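Long-range contacts in 3-oxoacyl-[acyl-carrier-protein] synthase, mitochondrial (Arabidopsis thaliana, PDB 1W0I), which catalyses the condensation steps of mitochondrial fatty acid synthesis, lengthening an acyl chain by two carbons taken from malonyl-ACP with release of carbon dioxide: residues Asp39-Ser44 and Ser208-Leu213; Val118-Gly123 and Asn156-His161; Ser236-Cys241 and Ala321-Ile326. One frame throughout, in Å; residues are numbered along the deposited sequence. Where two conformers were deposited one is given.

Contact 1 of 3, residues Asp39-Ser44 and Ser208-Leu213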
loop_
_atom_site.group_PDB
_atom_site.type_symbol
_atom_site.label_atom_id
_atom_site.label_comp_id
_atom_site.label_asym_id
_atom_site.label_seq_id
_atom_site.Cartn_x
_atom_site.Cartn_y
_atom_site.Cartn_z
ATOM N N ASP A 39 -4.838 2.858 -27.150
ATOM C CA ASP A 39 -4.758 3.244 -25.745
ATOM C C ASP A 39 -5.634 2.401 -24.812
ATOM O O ASP A 39 -5.483 2.466 -23.592
ATOM C CB ASP A 39 -5.102 4.730 -25.591
ATOM C CG ASP A 39 -4.237 5.623 -26.467
ATOM O OD1 ASP A 39 -3.039 5.310 -26.633
ATOM O OD2 ASP A 39 -4.745 6.644 -26.980
ATOM N N LEU A 40 -6.545 1.611 -25.374
ATOM C CA LEU A 40 -7.414 0.763 -24.552
ATOM C C LEU A 40 -6.621 -0.369 -23.904
ATOM O O LEU A 40 -7.034 -0.925 -22.885
ATOM C CB LEU A 40 -8.535 0.154 -25.399
ATOM C CG LEU A 40 -9.579 1.096 -26.013
ATOM C CD1 LEU A 40 -10.504 0.302 -26.915
ATOM C CD2 LEU A 40 -10.364 1.788 -24.904
ATOM N N LYS A 41 -5.485 -0.705 -24.512
ATOM C CA LYS A 41 -4.617 -1.781 -24.034
ATOM C C LYS A 41 -5.366 -3.100 -24.161
ATOM O O LYS A 41 -5.206 -4.001 -23.335
ATOM C CB LYS A 41 -4.225 -1.561 -22.570
ATOM C CG LYS A 41 -3.666 -0.185 -22.247
ATOM C CD LYS A 41 -2.365 0.100 -22.976
ATOM C CE LYS A 41 -1.749 1.425 -22.518
ATOM N NZ LYS A 41 -2.608 2.612 -22.832
ATOM N N MET A 42 -6.184 -3.207 -25.202
ATOM C CA MET A 42 -6.977 -4.405 -25.437
ATOM C C MET A 42 -6.512 -5.224 -26.640
ATOM O O MET A 42 -7.332 -5.695 -27.426
ATOM C CB MET A 42 -8.450 -4.020 -25.617
ATOM C CG MET A 42 -9.143 -3.581 -24.334
ATOM S SD MET A 42 -10.802 -2.906 -24.626
ATOM C CE MET A 42 -11.630 -4.319 -25.381
ATOM N N LYS A 43 -5.201 -5.412 -26.769
ATOM C CA LYS A 43 -4.643 -6.174 -27.892
ATOM C C LYS A 43 -5.182 -7.608 -28.008
ATOM O O LYS A 43 -5.203 -8.172 -29.102
ATOM C CB LYS A 43 -3.111 -6.215 -27.798
ATOM C CG LYS A 43 -2.565 -7.010 -26.622
ATOM C CD LYS A 43 -1.044 -7.056 -26.638
ATOM C CE LYS A 43 -0.497 -7.952 -25.536
ATOM N NZ LYS A 43 -0.814 -7.417 -24.190
ATOM N N SER A 44 -5.617 -8.191 -26.892
ATOM C CA SER A 44 -6.137 -9.560 -26.903
ATOM C C SER A 44 -7.599 -9.662 -27.339
ATOM O O SER A 44 -8.159 -10.758 -27.408
ATOM C CB SER A 44 -5.971 -10.212 -25.523
ATOM O OG SER A 44 -6.702 -9.518 -24.519
ATOM N N SER A 208 0.353 3.350 -13.900
ATOM C CA SER A 208 0.144 3.109 -15.316
ATOM C C SER A 208 -1.239 2.490 -15.408
ATOM O O SER A 208 -1.388 1.273 -15.534
ATOM C CB SER A 208 1.196 2.151 -15.866
ATOM O OG SER A 208 1.114 2.092 -17.272
ATOM N N SER A 209 -2.257 3.338 -15.327
ATOM C CA SER A 209 -3.622 2.861 -15.362
ATOM C C SER A 209 -4.465 3.521 -16.448
ATOM O O SER A 209 -5.605 3.919 -16.204
ATOM C CB SER A 209 -4.269 3.066 -13.992
ATOM O OG SER A 209 -5.200 2.031 -13.722
ATOM N N ILE A 210 -3.892 3.658 -17.639
ATOM C CA ILE A 210 -4.627 4.224 -18.765
ATOM C C ILE A 210 -5.025 3.056 -19.657
ATOM O O ILE A 210 -4.223 2.564 -20.455
ATOM C CB ILE A 210 -3.787 5.203 -19.608
ATOM C CG1 ILE A 210 -3.378 6.416 -18.764
ATOM C CG2 ILE A 210 -4.607 5.672 -20.809
ATOM C CD1 ILE A 210 -2.539 7.438 -19.525
ATOM N N ASP A 211 -6.266 2.610 -19.498
ATOM C CA ASP A 211 -6.800 1.492 -20.266
ATOM C C ASP A 211 -8.319 1.490 -20.181
ATOM O O ASP A 211 -8.909 2.247 -19.413
ATOM C CB ASP A 211 -6.252 0.183 -19.715
ATOM C CG ASP A 211 -6.349 0.112 -18.204
ATOM O OD1 ASP A 211 -7.445 -0.170 -17.674
ATOM O OD2 ASP A 211 -5.322 0.359 -17.548
ATOM N N ALA A 212 -8.938 0.622 -20.973
ATOM C CA ALA A 212 -10.387 0.513 -21.043
ATOM C C ALA A 212 -11.122 0.570 -19.709
ATOM O O ALA A 212 -11.866 1.514 -19.438
ATOM C CB ALA A 212 -10.764 -0.764 -21.776
ATOM N N LEU A 213 -10.906 -0.446 -18.882
ATOM C CA LEU A 213 -11.578 -0.537 -17.593
ATOM C C LEU A 213 -11.233 0.583 -16.618
ATOM O O LEU A 213 -12.083 1.006 -15.836
ATOM C CB LEU A 213 -11.297 -1.902 -16.959
ATOM C CG LEU A 213 -12.067 -2.257 -15.687
ATOM C CD1 LEU A 213 -13.560 -1.987 -15.889
ATOM C CD2 LEU A 213 -11.832 -3.722 -15.353
#
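K41 reaches across to the 208-213 segment and lays its ammonium group against a backbone carbonyl: NZ donates to I210 O at 2.9 Å. The same nitrogen turns back to its own segment and donates to D39 O at 3.0 Å, meeting that oxygen from above the carbonyl plane, 37° out of it. Two carbonyls from different segments, I210 O and D39 O, lie 3.4 Å apart; both are acceptors, and the shared lysine probably offsets their mutual repulsion. Chi1 (-51°), with K41 CG beside the backbone N, sets CG against D211 CB at 3.6 Å; bends at chi2 and chi4 then bring NZ to the two oxygens, a path that needs lysine's long, flexible chain. Beside the lysine the backbones join directly, A212 N donating to L40 O in a nearly straight bond of 3.1 Å. A212 stands in the first turn of helix 212-220, so the loop following strand 32-34 supplies an acceptor to an amide that has no earlier helical turn to bond to. D211 is the N-cap; its OD1 bonds S214 rather than the lysine. D39 likewise spends its carboxylate on T36 and R33. Apolar contact completes the join: A212 CB, small enough for close approach, meets M42 SD at 3.6 Å and L40 CD2 at 4.1 Å, and M42 also packs on I137 of the second subunit.

Contact 2 of 3, residues Val118-Gly123 and Asn156-His161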
loop_
_atom_site.group_PDB
_atom_site.type_symbol
_atom_site.label_atom_id
_atom_site.label_comp_id
_atom_site.label_asym_id
_atom_site.label_seq_id
_atom_site.Cartn_x
_atom_site.Cartn_y
_atom_site.Cartn_z
ATOM N N VAL A 118 13.846 0.814 0.065
ATOM C CA VAL A 118 13.003 1.221 -1.053
ATOM C C VAL A 118 11.538 1.373 -0.643
ATOM O O VAL A 118 10.976 0.512 0.037
ATOM C CB VAL A 118 13.050 0.177 -2.189
ATOM C CG1 VAL A 118 12.308 0.698 -3.406
ATOM C CG2 VAL A 118 14.483 -0.171 -2.523
ATOM N N SER A 119 10.923 2.470 -1.065
ATOM C CA SER A 119 9.519 2.711 -0.773
ATOM C C SER A 119 8.877 3.412 -1.960
ATOM O O SER A 119 8.801 4.640 -2.014
ATOM C CB SER A 119 9.352 3.559 0.489
ATOM O OG SER A 119 7.977 3.664 0.838
ATOM N N ILE A 120 8.434 2.608 -2.918
ATOM C CA ILE A 120 7.794 3.108 -4.123
ATOM C C ILE A 120 6.483 2.355 -4.262
ATOM O O ILE A 120 6.482 1.175 -4.598
ATOM C CB ILE A 120 8.659 2.831 -5.371
ATOM C CG1 ILE A 120 10.039 3.470 -5.209
ATOM C CG2 ILE A 120 7.968 3.380 -6.611
ATOM C CD1 ILE A 120 11.041 3.051 -6.293
ATOM N N GLY A 121 5.369 3.029 -3.997
ATOM C CA GLY A 121 4.089 2.360 -4.095
ATOM C C GLY A 121 3.349 2.627 -5.386
ATOM O O GLY A 121 3.631 3.591 -6.100
ATOM N N GLY A 122 2.407 1.743 -5.691
ATOM C CA GLY A 122 1.589 1.890 -6.877
ATOM C C GLY A 122 0.164 2.038 -6.383
ATOM O O GLY A 122 -0.210 1.427 -5.380
ATOM N N GLY A 123 -0.637 2.843 -7.071
ATOM C CA GLY A 123 -2.009 3.048 -6.642
ATOM C C GLY A 123 -2.997 1.952 -7.004
ATOM O O GLY A 123 -3.789 1.529 -6.159
ATOM N N ASN A 156 2.985 -3.830 -4.737
ATOM C CA ASN A 156 4.205 -3.634 -3.960
ATOM C C ASN A 156 5.422 -4.081 -4.766
ATOM O O ASN A 156 6.556 -3.822 -4.375
ATOM C CB ASN A 156 4.145 -4.433 -2.651
ATOM C CG ASN A 156 4.311 -5.928 -2.869
ATOM O OD1 ASN A 156 5.354 -6.503 -2.559
ATOM N ND2 ASN A 156 3.283 -6.561 -3.412
ATOM N N MET A 157 5.190 -4.735 -5.899
ATOM C CA MET A 157 6.304 -5.227 -6.689
ATOM C C MET A 157 7.226 -4.184 -7.320
ATOM O O MET A 157 8.345 -4.511 -7.702
ATOM C CB MET A 157 5.800 -6.219 -7.739
ATOM C CG MET A 157 5.304 -7.532 -7.118
ATOM S SD MET A 157 6.514 -8.263 -5.969
ATOM C CE MET A 157 7.663 -8.997 -7.122
ATOM N N ALA A 158 6.776 -2.939 -7.431
ATOM C CA ALA A 158 7.636 -1.906 -7.996
ATOM C C ALA A 158 8.829 -1.752 -7.061
ATOM O O ALA A 158 9.979 -1.643 -7.492
ATOM C CB ALA A 158 6.888 -0.585 -8.108
ATOM N N SER A 159 8.545 -1.758 -5.765
ATOM C CA SER A 159 9.590 -1.620 -4.766
ATOM C C SER A 159 10.472 -2.874 -4.755
ATOM O O SER A 159 11.693 -2.787 -4.605
ATOM C CB SER A 159 8.953 -1.370 -3.393
ATOM O OG SER A 159 9.925 -1.312 -2.378
ATOM N N GLY A 160 9.854 -4.039 -4.931
ATOM C CA GLY A 160 10.616 -5.275 -4.956
ATOM C C GLY A 160 11.615 -5.317 -6.103
ATOM O O GLY A 160 12.767 -5.710 -5.916
ATOM N N HIS A 161 11.192 -4.914 -7.298
ATOM C CA HIS A 161 12.110 -4.940 -8.439
ATOM C C HIS A 161 13.271 -3.961 -8.302
ATOM O O HIS A 161 14.386 -4.263 -8.731
ATOM C CB HIS A 161 11.348 -4.705 -9.743
ATOM C CG HIS A 161 10.580 -5.906 -10.196
ATOM N ND1 HIS A 161 11.163 -6.948 -10.886
ATOM C CD2 HIS A 161 9.295 -6.275 -9.978
ATOM C CE1 HIS A 161 10.272 -7.907 -11.073
ATOM N NE2 HIS A 161 9.131 -7.523 -10.531
#
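V118 and I120 of strand 116-122 face S159 and A158 at the start of helix 157-166, a helix-on-sheet packing within the layered alpha/beta core of the thiolase-like fold. The strand and helix segments run at 145° to one another, nearer antiparallel than parallel, with axes 6.8 Å apart at their closest. Such a short separation suits the small residues on the helix side, alanine and serine, which let its backbone come down close to the sheet. Apolar contact is modest. I120 CG2 approaches A158 CB at 4.4 Å, while the isoleucine also meets A92 and V162; a beta-branched residue fits the strand and packs against helices 87-102 and 157-166. Van der Waals contact with a carbonyl adds to this, A158 CB and S159 CB lying 3.9 and 3.7 Å from I120 O. Hydrogen bonding across the two segments is absent, and the hydroxyls of S159 and S119 are satisfied elsewhere. That of S159 bonds N172 OD1 and H173 O, tying the helix to the neighbouring strand 172-173, and S119, on the other side of its strand, bonds H173 and S185. With its OG anti to the backbone N (chi1 176°), S159 extends toward V118; there S159 OG lies 3.2 Å from V118 O without a hydrogen bond, and 3.3 Å from the methyl carbon V118 CG1.

Contact 3 of 3, residues Ser236-Cys241 and Ala321-Ile326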
loop_
_atom_site.group_PDB
_atom_site.type_symbol
_atom_site.label_atom_id
_atom_site.label_comp_id
_atom_site.label_asym_id
_atom_site.label_seq_id
_atom_site.Cartn_x
_atom_site.Cartn_y
_atom_site.Cartn_z
ATOM N N SER A 236 -7.592 19.591 -18.993
ATOM C CA SER A 236 -7.142 19.760 -17.616
ATOM C C SER A 236 -6.927 21.237 -17.329
ATOM O O SER A 236 -5.973 21.845 -17.808
ATOM C CB SER A 236 -5.854 18.967 -17.384
ATOM O OG SER A 236 -5.540 18.922 -16.004
ATOM N N ARG A 237 -7.823 21.806 -16.537
ATOM C CA ARG A 237 -7.760 23.220 -16.225
ATOM C C ARG A 237 -8.016 23.508 -14.751
ATOM O O ARG A 237 -9.056 24.059 -14.385
ATOM C CB ARG A 237 -8.770 23.977 -17.103
ATOM C CG ARG A 237 -10.182 23.390 -17.096
ATOM C CD ARG A 237 -11.115 24.150 -18.039
ATOM N NE ARG A 237 -10.609 24.126 -19.403
ATOM C CZ ARG A 237 -10.352 25.207 -20.129
ATOM N NH1 ARG A 237 -10.565 26.417 -19.629
ATOM N NH2 ARG A 237 -9.850 25.073 -21.349
ATOM N N PRO A 238 -7.056 23.152 -13.885
ATOM C CA PRO A 238 -7.177 23.373 -12.440
ATOM C C PRO A 238 -7.570 24.811 -12.110
ATOM O O PRO A 238 -7.045 25.758 -12.701
ATOM C CB PRO A 238 -5.782 23.022 -11.916
ATOM C CG PRO A 238 -5.271 22.026 -12.931
ATOM C CD PRO A 238 -5.711 22.660 -14.230
ATOM N N PHE A 239 -8.509 24.957 -11.176
ATOM C CA PHE A 239 -8.978 26.266 -10.725
ATOM C C PHE A 239 -9.788 27.087 -11.732
ATOM O O PHE A 239 -10.203 28.207 -11.423
ATOM C CB PHE A 239 -7.788 27.099 -10.245
ATOM C CG PHE A 239 -7.035 26.478 -9.107
ATOM C CD1 PHE A 239 -5.658 26.306 -9.185
ATOM C CD2 PHE A 239 -7.698 26.092 -7.942
ATOM C CE1 PHE A 239 -4.946 25.760 -8.118
ATOM C CE2 PHE A 239 -7.000 25.548 -6.868
ATOM C CZ PHE A 239 -5.620 25.381 -6.952
ATOM N N ASP A 240 -10.012 26.551 -12.928
ATOM C CA ASP A 240 -10.779 27.267 -13.958
ATOM C C ASP A 240 -12.280 26.978 -13.835
ATOM O O ASP A 240 -12.675 25.857 -13.520
ATOM C CB ASP A 240 -10.298 26.855 -15.353
ATOM C CG ASP A 240 -11.011 27.606 -16.458
ATOM O OD1 ASP A 240 -10.654 28.778 -16.713
ATOM O OD2 ASP A 240 -11.942 27.030 -17.057
ATOM N N CYS A 241 -13.109 27.988 -14.099
ATOM C CA CYS A 241 -14.565 27.855 -13.998
ATOM C C CYS A 241 -15.184 26.763 -14.865
ATOM O O CYS A 241 -16.282 26.284 -14.573
ATOM C CB CYS A 241 -15.252 29.184 -14.339
ATOM S SG CYS A 241 -15.118 30.475 -13.068
ATOM N N ALA A 321 -5.070 20.183 -6.627
ATOM C CA ALA A 321 -6.090 20.526 -7.631
ATOM C C ALA A 321 -5.969 19.754 -8.945
ATOM O O ALA A 321 -5.095 20.022 -9.764
ATOM C CB ALA A 321 -6.060 22.025 -7.898
ATOM N N THR A 322 -6.885 18.807 -9.131
ATOM C CA THR A 322 -6.917 17.933 -10.295
ATOM C C THR A 322 -7.852 18.405 -11.408
ATOM O O THR A 322 -8.051 17.696 -12.395
ATOM C CB THR A 322 -7.368 16.528 -9.877
ATOM O OG1 THR A 322 -8.725 16.588 -9.420
ATOM C CG2 THR A 322 -6.492 16.010 -8.740
ATOM N N SER A 323 -8.421 19.594 -11.243
ATOM C CA SER A 323 -9.348 20.175 -12.211
ATOM C C SER A 323 -10.756 19.626 -11.960
ATOM O O SER A 323 -11.496 19.313 -12.892
ATOM C CB SER A 323 -8.911 19.882 -13.656
ATOM O OG SER A 323 -9.570 20.729 -14.586
ATOM N N THR A 324 -11.114 19.510 -10.684
ATOM C CA THR A 324 -12.432 19.026 -10.304
ATOM C C THR A 324 -13.218 20.190 -9.706
ATOM O O THR A 324 -12.686 20.965 -8.910
ATOM C CB THR A 324 -12.342 17.871 -9.273
ATOM O OG1 THR A 324 -11.491 18.252 -8.184
ATOM C CG2 THR A 324 -11.789 16.615 -9.932
ATOM N N PRO A 325 -14.493 20.333 -10.097
ATOM C CA PRO A 325 -15.357 21.411 -9.601
ATOM C C PRO A 325 -15.295 21.624 -8.098
ATOM O O PRO A 325 -14.903 22.692 -7.632
ATOM C CB PRO A 325 -16.740 20.981 -10.069
ATOM C CG PRO A 325 -16.434 20.328 -11.389
ATOM C CD PRO A 325 -15.215 19.486 -11.064
ATOM N N ILE A 326 -15.671 20.604 -7.339
ATOM C CA ILE A 326 -15.662 20.712 -5.889
ATOM C C ILE A 326 -14.264 20.654 -5.288
ATOM O O ILE A 326 -13.894 21.504 -4.479
ATOM C CB ILE A 326 -16.514 19.605 -5.258
ATOM C CG1 ILE A 326 -17.964 19.751 -5.734
ATOM C CG2 ILE A 326 -16.430 19.682 -3.744
ATOM C CD1 ILE A 326 -18.863 18.612 -5.322
HETATM O O HOH W 1 -6.370 16.592 -14.398
#
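S323 OG accepts the backbone N-H of R237 at 2.8 Å, with an N-H...O angle of 148°, the direct hydrogen bond between the two segments. OG stands anti to its own backbone N (chi1 -164°), which points it at R237 N; a short polar side chain suits a place where the CA atoms of P238 and S323 come within 3.9 Å. A water makes an indirect link: it donates to S236 OG at 2.9 Å and to T322 O, while S236 OG is bonded to K354 O as well. R237 to D240 form a type II beta turn, closed by D240 N donating to R237 O. P238 takes the second position, where the fixed phi of proline fits; F239 takes the third, with the positive phi (69°) needed there, which residues other than glycine seldom adopt. The ends of the turn are also joined by a salt bridge from R237 NH1 to D240 OD2, which lies in the guanidinium plane although NH1 meets it from above the carboxylate plane; R237 NE bonds E234 O. A321 CB, 4.1 Å from P238 CB, sits over one face of the F239 ring, offset toward the rim and 3.5 Å from F239 CZ, a CH-pi contact in which alanine's single methyl can approach closely. A321 follows the predicted active-site residue H320, and the side chain of S236 lies about 7 Å from that of H359, another. One direct hydrogen bond, a bridging water and a CH-pi contact join these loops, consistent with a firmly held backbone beside the predicted active-site histidines.

The three contacts lie well apart in one ketosynthase chain: the centres of contacts 1 and 2 are about 21 Å apart, those of 1 and 3 about 25 Å, and those of 2 and 3 about 29 Å, with no direct touch. Along the sequence contact 2 falls within the span bridged by contact 1, and contact 3 follows both. Strand 200-207 pairs with strand 116-122 of contact 2 and leads into the 208-213 segment of contact 1, so the central mixed sheet connects them. Both also reach the second subunit, whereas contact 3 is internal to the chain, across its centre from contact 2. Contact 1 borders both the second subunit and the predicted active site, and may relate the two.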